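Local coordinates for protein (R)-specific secondary-alkylsulfatase (Pseudomonas sp., PDB 4AXH) that hydrolyses secondary alkyl sulfates enantioselectively, using zinc and water to turn (R)-sulfate esters into (S)-alcohols with strict inversion of configuration, at residues G289-A292 against P293-N297; L306-A309 against D310-P314; M316-L319 against L320-G324. All coordinates share one frame; numbering follows the deposited sequence.

Contact 1: residues G289-A292 against P293-N297. With ZN (zinc ion), chain D.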
ATOM      1  N   GLY A 289      11.643   7.988   2.773  1.00 36.58           N
ATOM      2  CA  GLY A 289      10.521   7.242   2.220  1.00 36.72           C
ATOM      3  C   GLY A 289      10.685   6.615   0.845  1.00 42.74           C
ATOM      4  O   GLY A 289       9.753   5.949   0.353  1.00 45.73           O
ATOM      5  N   SER A 290      11.836   6.848   0.173  1.00 36.59           N
ATOM      6  CA  SER A 290      12.078   6.272  -1.163  1.00 32.93           C
ATOM      7  C   SER A 290      12.425   4.753  -1.035  1.00 32.78           C
ATOM      8  O   SER A 290      11.534   3.976  -0.729  1.00 30.95           O
ATOM      9  CB  SER A 290      13.121   7.095  -1.924  1.00 32.19           C
ATOM     10  OG  SER A 290      14.336   7.214  -1.215  1.00 38.00           O
ATOM     11  N   GLU A 291      13.703   4.343  -1.210  1.00 28.05           N
ATOM     12  CA  GLU A 291      14.129   2.951  -1.075  1.00 26.41           C
ATOM     13  C   GLU A 291      13.994   2.449   0.410  1.00 32.01           C
ATOM     14  O   GLU A 291      13.808   1.253   0.636  1.00 30.90           O
ATOM     15  CB  GLU A 291      15.573   2.811  -1.597  1.00 26.80           C
ATOM     16  CG  GLU A 291      16.076   1.380  -1.644  1.00 26.73           C
ATOM     17  CD  GLU A 291      16.843   0.968  -0.409  1.00 25.09           C
ATOM     18  OE1 GLU A 291      17.200   1.864   0.390  1.00 37.61           O
ATOM     19  OE2 GLU A 291      17.151  -0.238  -0.276  1.00 29.86           O
ATOM     20  N   ALA A 292      14.122   3.363   1.404  1.00 29.04           N
ATOM     21  CA  ALA A 292      14.002   3.062   2.826  1.00 29.74           C
ATOM     22  C   ALA A 292      13.302   4.205   3.540  1.00 38.90           C
ATOM     23  O   ALA A 292      13.446   5.349   3.109  1.00 38.47           O
ATOM     24  CB  ALA A 292      15.369   2.831   3.451  1.00 30.25           C
ATOM     25  N   PRO A 293      12.556   3.940   4.647  1.00 40.00           N
ATOM     26  CA  PRO A 293      11.861   5.032   5.377  1.00 39.84           C
ATOM     27  C   PRO A 293      12.791   6.103   5.948  1.00 43.20           C
ATOM     28  O   PRO A 293      12.484   7.300   5.863  1.00 43.50           O
ATOM     29  CB  PRO A 293      11.101   4.300   6.478  1.00 41.60           C
ATOM     30  CG  PRO A 293      10.937   2.912   5.946  1.00 47.05           C
ATOM     31  CD  PRO A 293      12.245   2.637   5.260  1.00 42.34           C
ATOM     32  N   SER A 294      13.931   5.673   6.509  1.00 37.21           N
ATOM     33  CA  SER A 294      14.972   6.552   7.045  1.00 35.01           C
ATOM     34  C   SER A 294      16.089   6.353   6.055  1.00 36.23           C
ATOM     35  O   SER A 294      16.623   5.246   5.947  1.00 35.51           O
ATOM     36  CB  SER A 294      15.373   6.119   8.457  1.00 36.48           C
ATOM     37  OG  SER A 294      16.153   7.140   9.044  1.00 41.10           O
ATOM     38  N   ASP A 295      16.364   7.380   5.242  1.00 32.71           N
ATOM     39  CA  ASP A 295      17.281   7.283   4.098  1.00 31.52           C
ATOM     40  C   ASP A 295      17.918   8.618   3.728  1.00 34.03           C
ATOM     41  O   ASP A 295      17.338   9.671   3.959  1.00 32.30           O
ATOM     42  CB  ASP A 295      16.435   6.767   2.901  1.00 32.01           C
ATOM     43  CG  ASP A 295      17.127   6.331   1.640  1.00 34.39           C
ATOM     44  OD1 ASP A 295      18.327   5.965   1.708  1.00 33.81           O
ATOM     45  OD2 ASP A 295      16.464   6.323   0.592  1.00 39.63           O
ATOM     46  N   MET A 296      19.090   8.563   3.084  1.00 30.42           N
ATOM     47  CA  MET A 296      19.811   9.749   2.649  1.00 28.77           C
ATOM     48  C   MET A 296      20.935   9.455   1.677  1.00 32.21           C
ATOM     49  O   MET A 296      21.447   8.341   1.636  1.00 30.94           O
ATOM     50  CB  MET A 296      20.346  10.570   3.855  1.00 30.37           C
ATOM     51  CG  MET A 296      21.490   9.931   4.603  1.00 32.92           C
ATOM     52  SD  MET A 296      21.756  10.793   6.140  1.00 36.89           S
ATOM     53  CE  MET A 296      23.226   9.937   6.759  1.00 33.56           C
ATOM     54  N   ASN A 297      21.361  10.494   0.940  1.00 30.91           N
ATOM     55  CA  ASN A 297      22.509  10.440   0.026  1.00 31.12           C
ATOM     56  C   ASN A 297      23.650  11.222   0.697  1.00 34.48           C
ATOM     57  O   ASN A 297      23.418  12.034   1.588  1.00 33.53           O
ATOM     58  CB  ASN A 297      22.175  11.060  -1.342  1.00 32.44           C
ATOM     59  CG  ASN A 297      21.110  10.347  -2.124  1.00 45.76           C
ATOM     60  OD1 ASN A 297      21.046   9.113  -2.160  1.00 51.51           O
ATOM     61  ND2 ASN A 297      20.285  11.111  -2.819  1.00 27.33           N
TER
HETATM   62 ZN    ZN D 701      18.583  -0.584   1.309  1.00 39.46          ZN
HETATM   63  O   HOH W   1      19.391  -2.502   1.463  1.00 31.68           O
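Pro-293 starts the return of a tight loop by meeting both Ala-292 and Gly-289: its ring CD lies 3.6 Å from Ala-292 CB, while its carbonyl O takes a weak, bent bond from Gly-289 N at 3.3 Å. The same N-H also reaches Ala-292 O at 3.2 Å, so one donor serves two successive carbonyls. The proline ring also packs on His-213 and Glu-217 of helix 210-219. Ser-294 faces away, its OG bonded to Ser-208 O. Asp-295 turns back in, its CB 3.3 Å from Ala-292 O. With CG anti to the backbone N (chi1 -169°), its carboxylate swings towards Ser-290, where Asp-295 OD2 lies 2.9 Å from Ser-290 OG; that hydroxyl is itself bonded to Thr-287 O. The chain then enters strand 296-300. The loop thus holds out Glu-291, a zinc ligand whose OE2 lies 2.2 Å from the metal, beside His-179, His-181 and Asp-310. Its other oxygen, OE1, is 4.5 Å from Asp-295 OD1, a concentration of negative charge that the zinc probably helps to offset.

Contact 2: residues L306-A309 against D310-P314; sequences LNTA and DNAPP. With ZN (zinc ion), chain D; ZN (zinc ion), chain C.
A single water is gripped by Thr-308, Ala-309 and Ala-312: it lies 2.6 Å from Thr-308 OG1, donates to Ala-309 O at 2.8 Å and accepts from Ala-312 N at 3.0 Å. Thr-308 can join in because its chi1 of 67° puts OG1 between the backbone N and the carbonyl carbon, where it meets the water. The reversal itself is a type II' beta turn from Thr-308 to Asn-311, closed by Asn-311 N giving a bond to Thr-308 O at 2.8 Å. Ala-309 occupies the positive-phi corner of this turn, a place more often taken by glycine, and its CB lies 3.8 Å from Asn-311 ND2. That amide nitrogen is bonded to Asn-297 OD1 on the neighbouring strand 296-300. Just before the reversal, Asn-307 forms an Asx turn: its OD1 accepts from Ala-309 N in the carbonyl plane, at 2.9 Å, and its ND2 is tied to Gln-354. Successive polar ties therefore run from the end of strand 305-307 into the loop and present Asp-310, whose OD2 lies 2.2 Å from the zinc that Glu-291 also binds and 2.1 Å from the second zinc. As a bridging ligand alongside a shared water, this carboxylate oxygen couples the two metals, an arrangement familiar from dinuclear enzymes of the metallo-beta-lactamase superfamily.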
ATOM      1  N   LEU A 306      29.574  11.490  -5.535  1.00 36.91           N
ATOM      2  CA  LEU A 306      28.235  11.404  -4.956  1.00 34.33           C
ATOM      3  C   LEU A 306      27.907   9.967  -4.591  1.00 38.69           C
ATOM      4  O   LEU A 306      28.113   9.054  -5.399  1.00 38.78           O
ATOM      5  CB  LEU A 306      27.159  12.033  -5.863  1.00 33.17           C
ATOM      6  CG  LEU A 306      25.686  11.896  -5.438  1.00 35.33           C
ATOM      7  CD1 LEU A 306      25.361  12.773  -4.253  1.00 36.11           C
ATOM      8  CD2 LEU A 306      24.771  12.195  -6.563  1.00 31.94           C
ATOM      9  N   ASN A 307      27.437   9.762  -3.352  1.00 34.67           N
ATOM     10  CA  ASN A 307      27.034   8.447  -2.884  1.00 34.01           C
ATOM     11  C   ASN A 307      25.514   8.453  -2.670  1.00 37.45           C
ATOM     12  O   ASN A 307      25.003   9.191  -1.831  1.00 37.89           O
ATOM     13  CB  ASN A 307      27.823   7.981  -1.665  1.00 27.15           C
ATOM     14  CG  ASN A 307      27.544   6.544  -1.314  1.00 28.45           C
ATOM     15  OD1 ASN A 307      26.451   6.029  -1.542  1.00 22.32           O
ATOM     16  ND2 ASN A 307      28.518   5.854  -0.737  1.00 21.29           N
ATOM     17  N   THR A 308      24.809   7.629  -3.454  1.00 31.50           N
ATOM     18  CA  THR A 308      23.347   7.537  -3.492  1.00 30.20           C
ATOM     19  C   THR A 308      22.758   6.390  -2.697  1.00 33.61           C
ATOM     20  O   THR A 308      21.614   6.000  -2.972  1.00 34.37           O
ATOM     21  CB  THR A 308      22.883   7.437  -4.936  1.00 34.90           C
ATOM     22  OG1 THR A 308      23.332   6.189  -5.471  1.00 37.91           O
ATOM     23  CG2 THR A 308      23.389   8.580  -5.782  1.00 28.53           C
ATOM     24  N   ALA A 309      23.528   5.824  -1.727  1.00 27.01           N
ATOM     25  CA  ALA A 309      23.085   4.696  -0.907  1.00 24.50           C
ATOM     26  C   ALA A 309      22.525   3.605  -1.862  1.00 27.74           C
ATOM     27  O   ALA A 309      23.254   3.199  -2.780  1.00 27.11           O
ATOM     28  CB  ALA A 309      22.021   5.166   0.095  1.00 24.49           C
ATOM     29  N   ASP A 310      21.238   3.190  -1.683  1.00 24.07           N
ATOM     30  CA  ASP A 310      20.503   2.216  -2.528  1.00 23.96           C
ATOM     31  C   ASP A 310      19.389   2.900  -3.350  1.00 30.85           C
ATOM     32  O   ASP A 310      18.485   2.213  -3.873  1.00 28.06           O
ATOM     33  CB  ASP A 310      19.843   1.133  -1.675  1.00 24.60           C
ATOM     34  CG  ASP A 310      20.759   0.329  -0.799  1.00 27.20           C
ATOM     35  OD1 ASP A 310      21.989   0.602  -0.810  1.00 28.50           O
ATOM     36  OD2 ASP A 310      20.252  -0.584  -0.099  1.00 24.48           O
ATOM     37  N   ASN A 311      19.455   4.262  -3.437  1.00 29.50           N
ATOM     38  CA  ASN A 311      18.472   5.066  -4.132  1.00 29.27           C
ATOM     39  C   ASN A 311      18.490   4.964  -5.647  1.00 31.92           C
ATOM     40  O   ASN A 311      17.470   5.264  -6.287  1.00 31.63           O
ATOM     41  CB  ASN A 311      18.566   6.506  -3.672  1.00 29.87           C
ATOM     42  CG  ASN A 311      18.302   6.608  -2.212  1.00 46.09           C
ATOM     43  OD1 ASN A 311      17.322   6.051  -1.704  1.00 40.60           O
ATOM     44  ND2 ASN A 311      19.223   7.230  -1.504  1.00 40.29           N
ATOM     45  N   ALA A 312      19.635   4.574  -6.229  1.00 26.95           N
ATOM     46  CA  ALA A 312      19.729   4.470  -7.673  1.00 26.66           C
ATOM     47  C   ALA A 312      20.752   3.422  -8.071  1.00 28.73           C
ATOM     48  O   ALA A 312      21.769   3.760  -8.672  1.00 29.38           O
ATOM     49  CB  ALA A 312      20.077   5.832  -8.270  1.00 27.57           C
ATOM     50  N   PRO A 313      20.505   2.128  -7.787  1.00 23.90           N
ATOM     51  CA  PRO A 313      21.501   1.110  -8.157  1.00 23.57           C
ATOM     52  C   PRO A 313      21.435   0.678  -9.635  1.00 26.94           C
ATOM     53  O   PRO A 313      20.451   0.971 -10.316  1.00 26.84           O
ATOM     54  CB  PRO A 313      21.172  -0.032  -7.189  1.00 24.58           C
ATOM     55  CG  PRO A 313      19.718   0.064  -6.962  1.00 27.15           C
ATOM     56  CD  PRO A 313      19.345   1.512  -7.101  1.00 23.59           C
ATOM     57  N   PRO A 314      22.452  -0.049 -10.137  1.00 23.07           N
ATOM     58  CA  PRO A 314      22.466  -0.468 -11.553  1.00 21.86           C
ATOM     59  C   PRO A 314      21.592  -1.675 -11.899  1.00 26.37           C
ATOM     60  O   PRO A 314      22.069  -2.648 -12.509  1.00 24.34           O
ATOM     61  CB  PRO A 314      23.942  -0.758 -11.843  1.00 23.22           C
ATOM     62  CG  PRO A 314      24.680  -0.461 -10.621  1.00 28.59           C
ATOM     63  CD  PRO A 314      23.712  -0.418  -9.484  1.00 25.53           C
TER
HETATM   64 ZN    ZN D 701      18.583  -0.584   1.309  1.00 39.46          ZN
HETATM   65 ZN    ZN C 700      21.322  -2.293   0.638  1.00 33.36          ZN
HETATM   66  O   HOH W   2      22.404   3.759  -5.351  1.00 35.07           O
HETATM   67  O   HOH W   1      19.391  -2.502   1.463  1.00 31.68           O

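Contact 3: residues M316-L319 against L320-G324; sequences MHNL and LTPRG
Asn-318 lays its amide across Thr-321 and Pro-322, and here the two halves of the loop pack closely. Its ND2 comes within 3.8 Å of Pro-322 CD and 4.0 Å of Thr-321 CB, the asparagine crossing both side chains at about a right angle. With CG beside its backbone N (chi1 -74°), Asn-318 directs the amide over the following residues, while its main chain is anchored behind: Asn-318 N bonds to His-317 ND1 at 2.8 Å, in the plane of the imidazole, and Asn-318 O is bonded to Arg-328. Leu-319 and Leu-320 start away from the other half of the loop, Leu-319 packing on Val-427 and Leu-320 on Ala-426 of its own chain and Phe-434 of the second subunit. The link through water is looser. There a water accepts from Thr-321 N at 2.8 Å but gives only a weak bond to Leu-319 O, and Thr-321 is partly exposed. Beyond it a type I turn from Thr-321 to Gly-324 is closed by Gly-324 N on Thr-321 O, at 3.1 Å. Residues Asn-318 to Arg-323 all belong to the sulfate site, and the asparagine amide and main-chain N-H groups such as that of Thr-321, held by this packing, would suit an anion.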
ATOM      1  N   MET A 316      16.786  -2.273 -11.701  1.00 24.96           N
ATOM      2  CA  MET A 316      15.519  -1.733 -11.229  1.00 24.18           C
ATOM      3  C   MET A 316      15.357  -2.225  -9.802  1.00 26.88           C
ATOM      4  O   MET A 316      15.648  -3.392  -9.538  1.00 26.93           O
ATOM      5  CB  MET A 316      14.348  -2.236 -12.097  1.00 26.85           C
ATOM      6  CG  MET A 316      13.041  -1.551 -11.751  1.00 31.79           C
ATOM      7  SD  MET A 316      11.629  -2.090 -12.716  1.00 38.38           S
ATOM      8  CE  MET A 316      11.575  -0.846 -14.037  1.00 35.47           C
ATOM      9  N   HIS A 317      14.973  -1.344  -8.869  1.00 23.45           N
ATOM     10  CA  HIS A 317      14.779  -1.773  -7.474  1.00 23.31           C
ATOM     11  C   HIS A 317      13.310  -2.164  -7.270  1.00 28.81           C
ATOM     12  O   HIS A 317      12.503  -2.090  -8.219  1.00 29.89           O
ATOM     13  CB  HIS A 317      15.224  -0.674  -6.491  1.00 23.96           C
ATOM     14  CG  HIS A 317      15.830  -1.150  -5.200  1.00 26.72           C
ATOM     15  ND1 HIS A 317      15.288  -2.225  -4.481  1.00 28.01           N
ATOM     16  CD2 HIS A 317      16.872  -0.637  -4.499  1.00 27.44           C
ATOM     17  CE1 HIS A 317      16.023  -2.335  -3.382  1.00 26.47           C
ATOM     18  NE2 HIS A 317      16.987  -1.403  -3.340  1.00 27.03           N
ATOM     19  N   ASN A 318      12.952  -2.605  -6.061  1.00 23.79           N
ATOM     20  CA  ASN A 318      11.576  -3.026  -5.806  1.00 21.88           C
ATOM     21  C   ASN A 318      10.694  -1.916  -5.280  1.00 28.06           C
ATOM     22  O   ASN A 318      11.124  -1.146  -4.426  1.00 30.24           O
ATOM     23  CB  ASN A 318      11.553  -4.166  -4.792  1.00 12.22           C
ATOM     24  CG  ASN A 318      11.995  -5.504  -5.321  1.00 30.05           C
ATOM     25  OD1 ASN A 318      11.383  -6.110  -6.252  1.00 34.27           O
ATOM     26  ND2 ASN A 318      13.000  -6.051  -4.653  1.00 15.25           N
ATOM     27  N   LEU A 319       9.441  -1.878  -5.735  1.00 24.20           N
ATOM     28  CA  LEU A 319       8.429  -0.994  -5.170  1.00 23.61           C
ATOM     29  C   LEU A 319       7.669  -1.853  -4.131  1.00 31.71           C
ATOM     30  O   LEU A 319       7.098  -1.328  -3.177  1.00 31.72           O
ATOM     31  CB  LEU A 319       7.482  -0.403  -6.241  1.00 22.31           C
ATOM     32  CG  LEU A 319       8.131   0.608  -7.157  1.00 26.01           C
ATOM     33  CD1 LEU A 319       7.197   1.009  -8.275  1.00 25.83           C
ATOM     34  CD2 LEU A 319       8.667   1.824  -6.381  1.00 30.26           C
ATOM     35  N   LEU A 320       7.707  -3.188  -4.327  1.00 31.35           N
ATOM     36  CA  LEU A 320       7.130  -4.228  -3.475  1.00 32.23           C
ATOM     37  C   LEU A 320       8.098  -5.402  -3.412  1.00 35.98           C
ATOM     38  O   LEU A 320       8.107  -6.230  -4.337  1.00 36.60           O
ATOM     39  CB  LEU A 320       5.716  -4.698  -3.963  1.00 32.94           C
ATOM     40  CG  LEU A 320       4.976  -5.684  -3.037  1.00 38.16           C
ATOM     41  CD1 LEU A 320       4.368  -4.969  -1.854  1.00 38.64           C
ATOM     42  CD2 LEU A 320       3.891  -6.428  -3.769  1.00 38.86           C
ATOM     43  N   THR A 321       8.897  -5.487  -2.327  1.00 32.17           N
ATOM     44  CA  THR A 321       9.846  -6.588  -2.149  1.00 31.87           C
ATOM     45  C   THR A 321       9.157  -7.976  -2.074  1.00 38.41           C
ATOM     46  O   THR A 321       8.065  -8.094  -1.511  1.00 37.53           O
ATOM     47  CB  THR A 321      11.007  -6.269  -1.178  1.00 36.80           C
ATOM     48  OG1 THR A 321      11.596  -7.473  -0.712  1.00 42.03           O
ATOM     49  CG2 THR A 321      10.611  -5.440  -0.021  1.00 33.15           C
ATOM     50  N   PRO A 322       9.713  -9.010  -2.768  1.00 36.26           N
ATOM     51  CA  PRO A 322       9.050 -10.337  -2.810  1.00 35.63           C
ATOM     52  C   PRO A 322       8.894 -11.105  -1.480  1.00 40.02           C
ATOM     53  O   PRO A 322       8.070 -12.032  -1.392  1.00 40.95           O
ATOM     54  CB  PRO A 322       9.889 -11.114  -3.825  1.00 36.27           C
ATOM     55  CG  PRO A 322      10.655 -10.096  -4.555  1.00 39.49           C
ATOM     56  CD  PRO A 322      10.937  -9.022  -3.587  1.00 35.94           C
ATOM     57  N   ARG A 323       9.672 -10.734  -0.450  1.00 34.46           N
ATOM     58  CA  ARG A 323       9.567 -11.340   0.883  1.00 34.00           C
ATOM     59  C   ARG A 323       8.302 -10.858   1.610  1.00 37.86           C
ATOM     60  O   ARG A 323       7.905 -11.450   2.610  1.00 39.45           O
ATOM     61  CB  ARG A 323      10.814 -10.998   1.725  1.00 34.56           C
ATOM     62  CG  ARG A 323      11.017  -9.507   2.031  1.00 27.78           C
ATOM     63  CD  ARG A 323      12.361  -9.289   2.668  1.00 33.39           C
ATOM     64  NE  ARG A 323      12.246  -8.849   4.072  1.00 62.76           N
ATOM     65  CZ  ARG A 323      12.607  -9.565   5.139  1.00 82.56           C
ATOM     66  NH1 ARG A 323      13.121 -10.781   4.988  1.00 76.04           N
ATOM     67  NH2 ARG A 323      12.482  -9.059   6.364  1.00 61.38           N
ATOM     68  N   GLY A 324       7.751  -9.736   1.130  1.00 33.39           N
ATOM     69  CA  GLY A 324       6.574  -9.048   1.645  1.00 31.19           C
ATOM     70  C   GLY A 324       6.995  -7.787   2.358  1.00 35.78           C
ATOM     71  O   GLY A 324       7.933  -7.822   3.163  1.00 36.44           O
TER
HETATM   72  O   HOH W   3       8.466  -3.195  -0.740  1.00 40.94           O

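In the fold
Contacts 1 and 2 are buried neighbours in the metal-binding part of the fold, their centres about 11 Å apart. They sit at the ends of adjacent strands of one sheet, 296-300 and 305-307, an asparagine pair ties them together, and each supplies a carboxylate to the same zinc. Contact 3 comes later, in the long loop before helix 330-344. It too is mostly buried but partly exposed at Thr-321 and Arg-323, and it reaches the second subunit. His-317 connects the regions, its NE2 weakly bonded to Glu-291 of contact 1 and its ring beside Asp-310 O of contact 2. Metal ligation by carboxylates in contacts 1 and 2 thus contrasts with the metal-free sulfate-site loop of contact 3.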